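Local coordinates for protein transcriptional regulator, AraC family (Pseudomonas putida, PDB 3GRA) that probably regulates transcription through sequence-specific DNA binding, the part modelled here being its DJ-1/PfpI-like domain rather than the helix-turn-helix module, at residues V8-L13 with D26-A31; L75-G80 with R92-C97; G106-A111 with A159-A164; A133-R138 with T142-A147. All coordinates share one frame; numbering follows the deposited sequence.

From the N terminus, interaction 1 comes first, bringing the latter half of helix 18-34 back onto strand 6-12. Interaction 2 follows separately, laying helix 90-100 back against strand 74-78. Their strands are neighbours in the central sheet, where backbone bonds join Asp9 and Ile11 to Val76. Interaction 3 closes a much longer loop, from the end of strand 103-107 to the start of helix 161-176, and touches interaction 2 through Asn109 and Gly80. Interaction 4 is contained within that loop: it folds helix 132-138 onto strand 142-144, away from the central sheet, and meets interaction 3 where Leu135 packs on Ala111. No two loops cross.

Interaction 1: V8-L13 with D26-A31; sequences VDFILL and DVLVTA. With EDO (1,2-ethanediol), chain C.
Val8 holds CG1 between its backbone N and carbonyl carbon (chi1 54°), while Leu28 places CG opposite its own carbonyl carbon (chi1 -54°) and continues extended to CD1 (chi2 179°). These settings send one methyl of each side chain into the gap between strand 6-12 and helix 18-34, where Val8 CG1 and Leu28 CD1 meet at 3.5 Å. The backbones stay well apart, with Val8 CA and Leu28 CA 9.3 Å from each other. Phe10, two residues along the strand, approaches the leucine from the opposite direction and presents the edge of its ring. Leu28 CD1 lies near the ring plane, 3.7 Å from Phe10 CZ and slightly farther from CE2, so a single methyl serves both strand residues.

Phe21, on the same helix as Leu28, meets the Phe10 ring edge-to-face, and Leu28 also packs on Phe41 of strand 39-45. The contact thus belongs to the first beta-alpha-beta unit of the sheet, built from strand 6-12, helix 18-34 and strand 39-45. One turn of the helix starts at Asp26, whose O accepts two bonds, from Thr30 N at 2.7 Å and from Thr30 OG1 at 2.8 Å, the hydroxyl standing above the carbonyl plane. At the far end of the strand segment, an ethanediol, probably a crystallisation additive, donates from O1 to Leu12 O over 2.6 Å. Between strand and helix themselves carbon meets carbon throughout, and this buried contact rests on shape and exclusion of water, with no polar bond between the two segments.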
loop_
_atom_site.group_PDB
_atom_site.type_symbol
_atom_site.label_atom_id
_atom_site.label_comp_id
_atom_site.label_asym_id
_atom_site.label_seq_id
_atom_site.Cartn_x
_atom_site.Cartn_y
_atom_site.Cartn_z
ATOM N N VAL A 8 0.315 -15.363 8.175
ATOM C CA VAL A 8 -0.603 -14.929 7.129
ATOM C C VAL A 8 0.111 -14.456 5.861
ATOM O O VAL A 8 0.960 -13.574 5.901
ATOM C CB VAL A 8 -1.528 -13.806 7.635
ATOM C CG1 VAL A 8 -0.692 -12.681 8.209
ATOM C CG2 VAL A 8 -2.417 -13.287 6.491
ATOM N N ASP A 9 -0.247 -15.060 4.733
ATOM C CA ASP A 9 0.332 -14.701 3.439
ATOM C C ASP A 9 -0.704 -14.001 2.554
ATOM O O ASP A 9 -1.897 -14.295 2.613
ATOM C CB ASP A 9 0.866 -15.937 2.719
ATOM C CG ASP A 9 2.274 -16.311 3.154
ATOM O OD1 ASP A 9 2.860 -15.588 3.995
ATOM O OD2 ASP A 9 2.792 -17.328 2.643
ATOM N N PHE A 10 -0.222 -13.090 1.715
ATOM C CA PHE A 10 -1.080 -12.317 0.839
ATOM C C PHE A 10 -0.774 -12.560 -0.628
ATOM O O PHE A 10 0.327 -12.266 -1.092
ATOM C CB PHE A 10 -0.897 -10.823 1.128
ATOM C CG PHE A 10 -1.243 -10.419 2.537
ATOM C CD1 PHE A 10 -2.512 -9.951 2.847
ATOM C CD2 PHE A 10 -0.279 -10.474 3.548
ATOM C CE1 PHE A 10 -2.824 -9.536 4.147
ATOM C CE2 PHE A 10 -0.576 -10.064 4.849
ATOM C CZ PHE A 10 -1.850 -9.593 5.149
ATOM N N ILE A 11 -1.742 -13.087 -1.368
ATOM C CA ILE A 11 -1.537 -13.302 -2.793
ATOM C C ILE A 11 -1.855 -11.988 -3.498
ATOM O O ILE A 11 -3.004 -11.539 -3.507
ATOM C CB ILE A 11 -2.451 -14.420 -3.348
ATOM C CG1 ILE A 11 -2.105 -15.757 -2.685
ATOM C CG2 ILE A 11 -2.239 -14.559 -4.856
ATOM C CD1 ILE A 11 -3.049 -16.860 -3.031
ATOM N N LEU A 12 -0.834 -11.359 -4.072
ATOM C CA LEU A 12 -1.029 -10.082 -4.758
ATOM C C LEU A 12 -1.305 -10.323 -6.230
ATOM O O LEU A 12 -0.448 -10.837 -6.945
ATOM C CB LEU A 12 0.213 -9.196 -4.614
ATOM C CG LEU A 12 0.793 -8.964 -3.207
ATOM C CD1 LEU A 12 1.988 -8.028 -3.328
ATOM C CD2 LEU A 12 -0.267 -8.347 -2.268
ATOM N N LEU A 13 -2.513 -9.983 -6.662
ATOM C CA LEU A 13 -2.918 -10.139 -8.048
ATOM C C LEU A 13 -2.576 -8.852 -8.796
ATOM O O LEU A 13 -2.386 -7.794 -8.181
ATOM C CB LEU A 13 -4.426 -10.403 -8.137
ATOM C CG LEU A 13 -4.992 -11.615 -7.382
ATOM C CD1 LEU A 13 -6.482 -11.744 -7.663
ATOM C CD2 LEU A 13 -4.260 -12.871 -7.814
ATOM N N ASP A 26 0.225 -2.849 7.800
ATOM C CA ASP A 26 0.571 -1.916 8.850
ATOM C C ASP A 26 0.056 -2.495 10.179
ATOM O O ASP A 26 0.806 -2.610 11.152
ATOM C CB ASP A 26 -0.076 -0.564 8.569
ATOM C CG ASP A 26 0.835 0.598 8.900
ATOM O OD1 ASP A 26 1.931 0.357 9.460
ATOM O OD2 ASP A 26 0.457 1.751 8.601
ATOM N N VAL A 27 -1.218 -2.880 10.196
ATOM C CA VAL A 27 -1.837 -3.458 11.378
ATOM C C VAL A 27 -1.049 -4.642 11.936
ATOM O O VAL A 27 -0.814 -4.722 13.137
ATOM C CB VAL A 27 -3.279 -3.943 11.079
ATOM C CG1 VAL A 27 -3.869 -4.611 12.310
ATOM C CG2 VAL A 27 -4.144 -2.769 10.634
ATOM N N LEU A 28 -0.649 -5.563 11.062
ATOM C CA LEU A 28 0.094 -6.738 11.493
ATOM C C LEU A 28 1.529 -6.406 11.922
ATOM O O LEU A 28 2.081 -7.053 12.809
ATOM C CB LEU A 28 0.101 -7.788 10.375
ATOM C CG LEU A 28 -1.279 -8.183 9.828
ATOM C CD1 LEU A 28 -1.101 -9.198 8.715
ATOM C CD2 LEU A 28 -2.163 -8.746 10.939
ATOM N N VAL A 29 2.141 -5.407 11.297
ATOM C CA VAL A 29 3.493 -5.036 11.684
ATOM C C VAL A 29 3.417 -4.273 13.013
ATOM O O VAL A 29 4.124 -4.601 13.970
ATOM C CB VAL A 29 4.172 -4.160 10.603
ATOM C CG1 VAL A 29 5.518 -3.659 11.101
ATOM C CG2 VAL A 29 4.371 -4.972 9.324
ATOM N N THR A 30 2.537 -3.276 13.071
ATOM C CA THR A 30 2.365 -2.481 14.279
ATOM C C THR A 30 2.039 -3.391 15.465
ATOM O O THR A 30 2.475 -3.140 16.588
ATOM C CB THR A 30 1.237 -1.449 14.099
ATOM O OG1 THR A 30 1.555 -0.598 12.993
ATOM C CG2 THR A 30 1.069 -0.594 15.355
ATOM N N ALA A 31 1.283 -4.453 15.208
ATOM C CA ALA A 31 0.930 -5.387 16.262
ATOM C C ALA A 31 2.218 -5.955 16.831
ATOM O O ALA A 31 2.377 -6.053 18.046
ATOM C CB ALA A 31 0.055 -6.512 15.720
HETATM C C1 EDO C . -0.793 -12.617 -9.799
HETATM O O1 EDO C . -0.210 -12.928 -8.538
HETATM C C2 EDO C . 0.218 -11.844 -10.687
HETATM O O2 EDO C . 1.479 -11.663 -9.995
#

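Interaction 2: L75-G80 with R92-C97; sequences LVVCGG and RLLNDC. With EDO (1,2-ethanediol), chain D.
Leu75 and Cys97 make the closest approach, Leu75 CD2 lying 3.6 Å from Cys97 SG. The same leucine methyl also reaches Leu94 CD2, more loosely at 4.4 Å. Leu94 CD2 in turn meets Val77 CG2 at 4.0 Å, the two side chains crossing at a slant. Leu75 and Val77, alternate residues of the strand, both direct their CB atoms at the helix; Leu94 starts out along the interface and only its far end leans in. Leu75 owes its reach to a first torsion of -174°, which swings CG away from the backbone N.

Strand 74-78 and helix 90-100 form the first two elements of a beta-alpha-beta crossover that ends in strand 103-107. The helix runs back almost antiparallel to the strand, the short axes making 152° at a closest approach of 10.8 Å. That return lets the following strand lie parallel beside the first, and backbone bonds link Leu75 and Val77 to Gly105.

Around the first shell, Leu104 and Met102 touch both Leu75 and Cys97, while Phe113 and Leu114 of helix 110-117 cover Val77. The side chain of Asp91, a residue seen to bind magnesium although none is bound to this chain in the model, lies about 6 Å from that of Leu94. On the outer side of the helix the extended chain of Arg92 carries its guanidinium to a second ethanediol. Arg92 NH2 donates to O2 of this diol at 2.9 Å, near the guanidinium plane, and NE and NH2 both make weak bonds to O1.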
loop_
_atom_site.group_PDB
_atom_site.type_symbol
_atom_site.label_atom_id
_atom_site.label_comp_id
_atom_site.label_asym_id
_atom_site.label_seq_id
_atom_site.Cartn_x
_atom_site.Cartn_y
_atom_site.Cartn_z
ATOM N N LEU A 75 -4.528 -17.367 4.287
ATOM C CA LEU A 75 -4.124 -16.998 2.941
ATOM C C LEU A 75 -5.147 -15.976 2.469
ATOM O O LEU A 75 -6.334 -16.277 2.390
ATOM C CB LEU A 75 -4.157 -18.224 2.021
ATOM C CG LEU A 75 -3.634 -18.073 0.587
ATOM C CD1 LEU A 75 -2.198 -17.560 0.613
ATOM C CD2 LEU A 75 -3.680 -19.427 -0.115
ATOM N N VAL A 76 -4.670 -14.773 2.161
ATOM C CA VAL A 76 -5.517 -13.684 1.708
ATOM C C VAL A 76 -5.317 -13.328 0.228
ATOM O O VAL A 76 -4.188 -13.128 -0.234
ATOM C CB VAL A 76 -5.249 -12.419 2.542
ATOM C CG1 VAL A 76 -6.320 -11.372 2.269
ATOM C CG2 VAL A 76 -5.208 -12.775 4.033
ATOM N N VAL A 77 -6.422 -13.251 -0.512
ATOM C CA VAL A 77 -6.359 -12.897 -1.917
ATOM C C VAL A 77 -6.588 -11.393 -2.025
ATOM O O VAL A 77 -7.652 -10.866 -1.638
ATOM C CB VAL A 77 -7.428 -13.627 -2.767
ATOM C CG1 VAL A 77 -7.259 -13.225 -4.243
ATOM C CG2 VAL A 77 -7.289 -15.136 -2.615
ATOM N N CYS A 78 -5.574 -10.704 -2.535
ATOM C CA CYS A 78 -5.645 -9.265 -2.689
ATOM C C CYS A 78 -5.901 -8.872 -4.137
ATOM O O CYS A 78 -5.105 -9.165 -5.040
ATOM C CB CYS A 78 -4.355 -8.615 -2.193
ATOM S SG CYS A 78 -3.942 -9.067 -0.495
ATOM N N GLY A 79 -7.033 -8.211 -4.336
ATOM C CA GLY A 79 -7.418 -7.760 -5.653
ATOM C C GLY A 79 -7.490 -6.256 -5.710
ATOM O O GLY A 79 -6.979 -5.555 -4.832
ATOM N N GLY A 80 -8.132 -5.754 -6.756
ATOM C CA GLY A 80 -8.256 -4.322 -6.939
ATOM C C GLY A 80 -9.270 -4.057 -8.024
ATOM O O GLY A 80 -9.756 -4.990 -8.659
ATOM N N ARG A 92 -8.889 -24.588 -7.161
ATOM C CA ARG A 92 -8.529 -25.777 -6.406
ATOM C C ARG A 92 -7.514 -25.420 -5.329
ATOM O O ARG A 92 -7.474 -26.053 -4.266
ATOM C CB ARG A 92 -7.991 -26.878 -7.310
ATOM C CG ARG A 92 -7.383 -26.359 -8.596
ATOM C CD ARG A 92 -7.026 -27.499 -9.526
ATOM N NE ARG A 92 -6.099 -27.042 -10.554
ATOM C CZ ARG A 92 -4.791 -26.906 -10.372
ATOM N NH1 ARG A 92 -4.239 -27.199 -9.200
ATOM N NH2 ARG A 92 -4.035 -26.460 -11.363
ATOM N N LEU A 93 -6.715 -24.384 -5.569
ATOM C CA LEU A 93 -5.729 -23.958 -4.581
ATOM C C LEU A 93 -6.420 -23.521 -3.285
ATOM O O LEU A 93 -6.005 -23.887 -2.176
ATOM C CB LEU A 93 -4.902 -22.787 -5.120
ATOM C CG LEU A 93 -3.855 -22.186 -4.180
ATOM C CD1 LEU A 93 -2.704 -23.157 -4.004
ATOM C CD2 LEU A 93 -3.353 -20.877 -4.767
ATOM N N LEU A 94 -7.479 -22.732 -3.425
ATOM C CA LEU A 94 -8.200 -22.241 -2.265
ATOM C C LEU A 94 -9.059 -23.344 -1.657
ATOM O O LEU A 94 -9.238 -23.405 -0.440
ATOM C CB LEU A 94 -9.047 -21.028 -2.666
ATOM C CG LEU A 94 -8.198 -19.813 -3.083
ATOM C CD1 LEU A 94 -8.987 -18.903 -4.015
ATOM C CD2 LEU A 94 -7.753 -19.059 -1.852
ATOM N N ASN A 95 -9.571 -24.225 -2.510
ATOM C CA ASN A 95 -10.392 -25.339 -2.064
ATOM C C ASN A 95 -9.527 -26.237 -1.152
ATOM O O ASN A 95 -9.954 -26.630 -0.059
ATOM C CB ASN A 95 -10.884 -26.115 -3.287
ATOM C CG ASN A 95 -12.213 -26.795 -3.049
ATOM O OD1 ASN A 95 -12.297 -27.791 -2.329
ATOM N ND2 ASN A 95 -13.269 -26.252 -3.650
ATOM N N ASP A 96 -8.311 -26.544 -1.607
ATOM C CA ASP A 96 -7.388 -27.372 -0.837
ATOM C C ASP A 96 -6.951 -26.661 0.434
ATOM O O ASP A 96 -6.743 -27.296 1.468
ATOM C CB ASP A 96 -6.149 -27.730 -1.661
ATOM C CG ASP A 96 -6.477 -28.582 -2.875
ATOM O OD1 ASP A 96 -7.335 -29.488 -2.771
ATOM O OD2 ASP A 96 -5.861 -28.353 -3.937
ATOM N N CYS A 97 -6.799 -25.345 0.364
ATOM C CA CYS A 97 -6.412 -24.601 1.550
ATOM C C CYS A 97 -7.579 -24.674 2.537
ATOM O O CYS A 97 -7.379 -24.725 3.750
ATOM C CB CYS A 97 -6.085 -23.143 1.196
ATOM S SG CYS A 97 -4.456 -22.911 0.427
HETATM C C1 EDO D . -6.171 -23.863 -13.633
HETATM O O1 EDO D . -6.265 -25.019 -12.781
HETATM C C2 EDO D . -4.820 -23.909 -14.364
HETATM O O2 EDO D . -4.115 -25.090 -13.951
#

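Interaction 3: G106-A111 with A159-A164; sequences GLWNGA and ASPNGA
Where strand 103-107 ends, the backbone turns abruptly at Trp108 (phi 68°, psi -87°), bringing Trp108 CA within 4.2 Å of Ala159 CA. This strand-turn-helix is consistent with the nucleophile elbow of the DJ-1/PfpI family, Trp108 probably occupying the position of the cysteine of catalytically active relatives. The turn is tight: Gly106 and Gly110 come so close that a CB on either would collide with the other residue.

Although Trp108 starts away from segment 159-164, its indole folds back, so that Trp108 CZ3 lies 4.0 Å from Pro161 CD. The proline, at the first turn of helix 161-176, approaches the CZ3 corner of the indole with CD, and His128 stacks on the indole. Nearer the sheet, Leu107 CD2 rests against Ala164 CB at 3.9 Å, and Ser20 of helix 18-34 touches both Leu107 and Trp108. Trp108 O also packs on Ala159 CA at 3.6 Å.

A water links the two backbones weakly, accepting from Trp108 N and donating to Ser160 O. Asn109 ND2 bonds to Gly80 O and to Gln131 OE1, tying the turn to the loop after strand 74-78. Ser160 is the N-cap of helix 161-176: its OG accepts from Gly163 N at 2.9 Å, with an N-H...O angle of 156°.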
loop_
_atom_site.group_PDB
_atom_site.type_symbol
_atom_site.label_atom_id
_atom_site.label_comp_id
_atom_site.label_asym_id
_atom_site.label_seq_id
_atom_site.Cartn_x
_atom_site.Cartn_y
_atom_site.Cartn_z
ATOM N N GLY A 106 -9.904 -12.099 1.585
ATOM C CA GLY A 106 -9.896 -11.303 0.364
ATOM C C GLY A 106 -10.075 -9.812 0.603
ATOM O O GLY A 106 -10.937 -9.402 1.389
ATOM N N LEU A 107 -9.268 -9.000 -0.081
ATOM C CA LEU A 107 -9.335 -7.539 0.043
ATOM C C LEU A 107 -9.815 -6.953 -1.280
ATOM O O LEU A 107 -9.460 -7.459 -2.350
ATOM C CB LEU A 107 -7.957 -6.954 0.412
ATOM C CG LEU A 107 -7.240 -7.581 1.630
ATOM C CD1 LEU A 107 -5.879 -6.904 1.818
ATOM C CD2 LEU A 107 -8.099 -7.437 2.917
ATOM N N TRP A 108 -10.614 -5.890 -1.195
ATOM C CA TRP A 108 -11.203 -5.216 -2.351
ATOM C C TRP A 108 -12.226 -6.153 -3.008
ATOM O O TRP A 108 -13.404 -6.082 -2.677
ATOM C CB TRP A 108 -10.131 -4.781 -3.350
ATOM C CG TRP A 108 -10.657 -3.753 -4.325
ATOM C CD1 TRP A 108 -11.350 -3.993 -5.482
ATOM C CD2 TRP A 108 -10.638 -2.332 -4.157
ATOM N NE1 TRP A 108 -11.771 -2.805 -6.043
ATOM C CE2 TRP A 108 -11.345 -1.770 -5.251
ATOM C CE3 TRP A 108 -10.091 -1.472 -3.188
ATOM C CZ2 TRP A 108 -11.526 -0.387 -5.395
ATOM C CZ3 TRP A 108 -10.273 -0.086 -3.336
ATOM C CH2 TRP A 108 -10.984 0.435 -4.434
ATOM N N ASN A 109 -11.792 -7.022 -3.918
ATOM C CA ASN A 109 -12.711 -7.991 -4.533
ATOM C C ASN A 109 -12.197 -9.419 -4.448
ATOM O O ASN A 109 -12.706 -10.311 -5.121
ATOM C CB ASN A 109 -13.015 -7.657 -5.997
ATOM C CG ASN A 109 -11.773 -7.461 -6.819
ATOM O OD1 ASN A 109 -10.812 -8.229 -6.716
ATOM N ND2 ASN A 109 -11.785 -6.429 -7.655
ATOM N N GLY A 110 -11.202 -9.648 -3.596
ATOM C CA GLY A 110 -10.673 -10.998 -3.456
ATOM C C GLY A 110 -11.757 -12.008 -3.104
ATOM O O GLY A 110 -11.634 -13.194 -3.392
ATOM N N ALA A 111 -12.828 -11.545 -2.473
ATOM C CA ALA A 111 -13.903 -12.435 -2.105
ATOM C C ALA A 111 -14.530 -13.017 -3.358
ATOM O O ALA A 111 -15.102 -14.109 -3.330
ATOM C CB ALA A 111 -14.945 -11.706 -1.272
ATOM N N ALA A 159 -13.998 -4.879 1.556
ATOM C CA ALA A 159 -14.367 -4.258 0.297
ATOM C C ALA A 159 -13.656 -2.938 0.034
ATOM O O ALA A 159 -13.764 -2.382 -1.057
ATOM C CB ALA A 159 -15.850 -4.042 0.270
ATOM N N SER A 160 -12.921 -2.440 1.022
ATOM C CA SER A 160 -12.252 -1.155 0.878
ATOM C C SER A 160 -10.992 -1.090 1.732
ATOM O O SER A 160 -10.763 -1.951 2.575
ATOM C CB SER A 160 -13.203 -0.048 1.330
ATOM O OG SER A 160 -13.332 -0.071 2.752
ATOM N N PRO A 161 -10.164 -0.053 1.529
ATOM C CA PRO A 161 -8.939 0.068 2.328
ATOM C C PRO A 161 -9.286 0.133 3.819
ATOM O O PRO A 161 -8.684 -0.553 4.635
ATOM C CB PRO A 161 -8.320 1.375 1.818
ATOM C CG PRO A 161 -8.785 1.422 0.377
ATOM C CD PRO A 161 -10.226 0.993 0.486
ATOM N N ASN A 162 -10.266 0.961 4.161
ATOM C CA ASN A 162 -10.676 1.087 5.556
ATOM C C ASN A 162 -11.230 -0.236 6.067
ATOM O O ASN A 162 -10.967 -0.619 7.195
ATOM C CB ASN A 162 -11.725 2.190 5.729
ATOM C CG ASN A 162 -12.095 2.406 7.188
ATOM O OD1 ASN A 162 -13.255 2.274 7.570
ATOM N ND2 ASN A 162 -11.100 2.730 8.011
ATOM N N GLY A 163 -11.992 -0.933 5.224
ATOM C CA GLY A 163 -12.539 -2.225 5.601
ATOM C C GLY A 163 -11.408 -3.197 5.904
ATOM O O GLY A 163 -11.516 -4.036 6.807
ATOM N N ALA A 164 -10.319 -3.073 5.148
ATOM C CA ALA A 164 -9.152 -3.924 5.325
ATOM C C ALA A 164 -8.444 -3.600 6.644
ATOM O O ALA A 164 -7.929 -4.499 7.309
ATOM C CB ALA A 164 -8.187 -3.748 4.156
HETATM O O HOH W 1 -9.912 -3.961 0.670
#

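Interaction 4: A133-R138 with T142-A147; sequences ASLSER and TRITPA
Leu135 and Ile144 form the tight part of this contact, Leu135 CD2 meeting Ile144 CD1 at 3.6 Å and Leu135 CG lying 4.0 Å from the same methyl. The two side chains lie alongside and run opposite ways, so the overlap is between their outer branches. In Leu135, CG stands opposite the backbone N (chi1 173°), carrying CD2 to Ile144 CD1, while CD1 turns to Ala111. Ile127 and Cys125 also pack on this buried leucine.

Ser136 marks the looser, partly exposed margin. Its OG lies 3.8 Å from Ile144 CG1, a polar atom beside a methylene, while the hydroxyl is hydrogen-bonded to Arg132 O of its own helix. Arg143, whose CB is directed away from the helix, forms a salt bridge with Asp122. Thereafter the chain leaves the strand and makes an inverse gamma turn centred on exposed Pro146.

Backbone bonds from Arg143 to Tyr123 and from Thr145 to Cys125 fasten the weakly bonded strand 142-144 beside strand 123-125. Strand 123-125, helix 132-138 and strand 142-144 thereby make up a small beta-alpha-beta unit, with a two-stranded parallel sheet separate from the main one.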
loop_
_atom_site.group_PDB
_atom_site.type_symbol
_atom_site.label_atom_id
_atom_site.label_comp_id
_atom_site.label_asym_id
_atom_site.label_seq_id
_atom_site.Cartn_x
_atom_site.Cartn_y
_atom_site.Cartn_z
ATOM N N ALA A 133 -22.543 -8.185 -8.062
ATOM C CA ALA A 133 -23.485 -8.917 -8.905
ATOM C C ALA A 133 -22.915 -10.259 -9.382
ATOM O O ALA A 133 -23.583 -11.291 -9.294
ATOM C CB ALA A 133 -23.898 -8.049 -10.103
ATOM N N SER A 134 -21.677 -10.244 -9.872
ATOM C CA SER A 134 -21.030 -11.462 -10.351
ATOM C C SER A 134 -20.845 -12.501 -9.251
ATOM O O SER A 134 -21.047 -13.689 -9.484
ATOM C CB SER A 134 -19.665 -11.135 -10.951
ATOM O OG SER A 134 -19.778 -10.135 -11.943
ATOM N N LEU A 135 -20.453 -12.044 -8.060
ATOM C CA LEU A 135 -20.238 -12.930 -6.911
ATOM C C LEU A 135 -21.504 -13.679 -6.514
ATOM O O LEU A 135 -21.448 -14.846 -6.131
ATOM C CB LEU A 135 -19.726 -12.133 -5.708
ATOM C CG LEU A 135 -19.602 -12.901 -4.383
ATOM C CD1 LEU A 135 -18.762 -14.161 -4.594
ATOM C CD2 LEU A 135 -18.970 -12.011 -3.323
ATOM N N SER A 136 -22.642 -12.995 -6.592
ATOM C CA SER A 136 -23.927 -13.591 -6.245
ATOM C C SER A 136 -24.355 -14.568 -7.335
ATOM O O SER A 136 -24.927 -15.618 -7.051
ATOM C CB SER A 136 -24.992 -12.501 -6.092
ATOM O OG SER A 136 -24.675 -11.601 -5.047
ATOM N N GLU A 137 -24.067 -14.212 -8.583
ATOM C CA GLU A 137 -24.411 -15.048 -9.732
ATOM C C GLU A 137 -23.615 -16.346 -9.748
ATOM O O GLU A 137 -24.149 -17.400 -10.092
ATOM C CB GLU A 137 -24.168 -14.277 -11.036
ATOM C CG GLU A 137 -25.308 -13.347 -11.438
ATOM C CD GLU A 137 -24.895 -12.313 -12.471
ATOM O OE1 GLU A 137 -24.129 -12.658 -13.396
ATOM O OE2 GLU A 137 -25.343 -11.155 -12.362
ATOM N N ARG A 138 -22.344 -16.263 -9.364
ATOM C CA ARG A 138 -21.469 -17.430 -9.341
ATOM C C ARG A 138 -21.496 -18.190 -8.023
ATOM O O ARG A 138 -21.123 -19.364 -7.978
ATOM C CB ARG A 138 -20.029 -17.009 -9.636
ATOM C CG ARG A 138 -19.786 -16.526 -11.053
ATOM C CD ARG A 138 -18.416 -15.881 -11.161
ATOM N NE ARG A 138 -18.017 -15.631 -12.545
ATOM C CZ ARG A 138 -17.630 -16.576 -13.396
ATOM N NH1 ARG A 138 -17.587 -17.846 -13.013
ATOM N NH2 ARG A 138 -17.278 -16.248 -14.629
ATOM N N THR A 142 -23.428 -17.715 -1.027
ATOM C CA THR A 142 -22.642 -16.708 -0.321
ATOM C C THR A 142 -23.466 -15.451 -0.082
ATOM O O THR A 142 -24.070 -14.909 -1.006
ATOM C CB THR A 142 -21.383 -16.312 -1.117
ATOM O OG1 THR A 142 -20.556 -17.464 -1.314
ATOM C CG2 THR A 142 -20.593 -15.258 -0.367
ATOM N N ARG A 143 -23.479 -14.991 1.159
ATOM C CA ARG A 143 -24.216 -13.793 1.529
ATOM C C ARG A 143 -23.317 -12.571 1.422
ATOM O O ARG A 143 -22.126 -12.629 1.729
ATOM C CB ARG A 143 -24.749 -13.932 2.958
ATOM C CG ARG A 143 -25.542 -15.207 3.158
ATOM C CD ARG A 143 -25.893 -15.426 4.602
ATOM N NE ARG A 143 -24.730 -15.786 5.408
ATOM C CZ ARG A 143 -24.361 -17.032 5.682
ATOM N NH1 ARG A 143 -25.063 -18.058 5.209
ATOM N NH2 ARG A 143 -23.305 -17.251 6.458
ATOM N N ILE A 144 -23.891 -11.470 0.961
ATOM C CA ILE A 144 -23.155 -10.235 0.818
ATOM C C ILE A 144 -23.488 -9.374 2.020
ATOM O O ILE A 144 -24.648 -8.988 2.218
ATOM C CB ILE A 144 -23.567 -9.466 -0.458
ATOM C CG1 ILE A 144 -23.488 -10.385 -1.681
ATOM C CG2 ILE A 144 -22.652 -8.273 -0.654
ATOM C CD1 ILE A 144 -22.123 -10.927 -1.939
ATOM N N THR A 145 -22.476 -9.081 2.829
ATOM C CA THR A 145 -22.668 -8.252 4.011
ATOM C C THR A 145 -22.786 -6.792 3.596
ATOM O O THR A 145 -22.015 -6.319 2.772
ATOM C CB THR A 145 -21.473 -8.337 4.959
ATOM O OG1 THR A 145 -21.147 -9.710 5.200
ATOM C CG2 THR A 145 -21.797 -7.634 6.286
ATOM N N PRO A 146 -23.761 -6.062 4.153
ATOM C CA PRO A 146 -23.884 -4.650 3.779
ATOM C C PRO A 146 -22.929 -3.774 4.602
ATOM O O PRO A 146 -23.357 -2.815 5.234
ATOM C CB PRO A 146 -25.356 -4.341 4.062
ATOM C CG PRO A 146 -25.688 -5.256 5.181
ATOM C CD PRO A 146 -24.962 -6.537 4.867
ATOM N N ALA A 147 -21.641 -4.109 4.584
ATOM C CA ALA A 147 -20.610 -3.371 5.336
ATOM C C ALA A 147 -19.229 -3.601 4.701
ATOM O O ALA A 147 -19.005 -4.605 4.024
ATOM C CB ALA A 147 -20.595 -3.829 6.809
#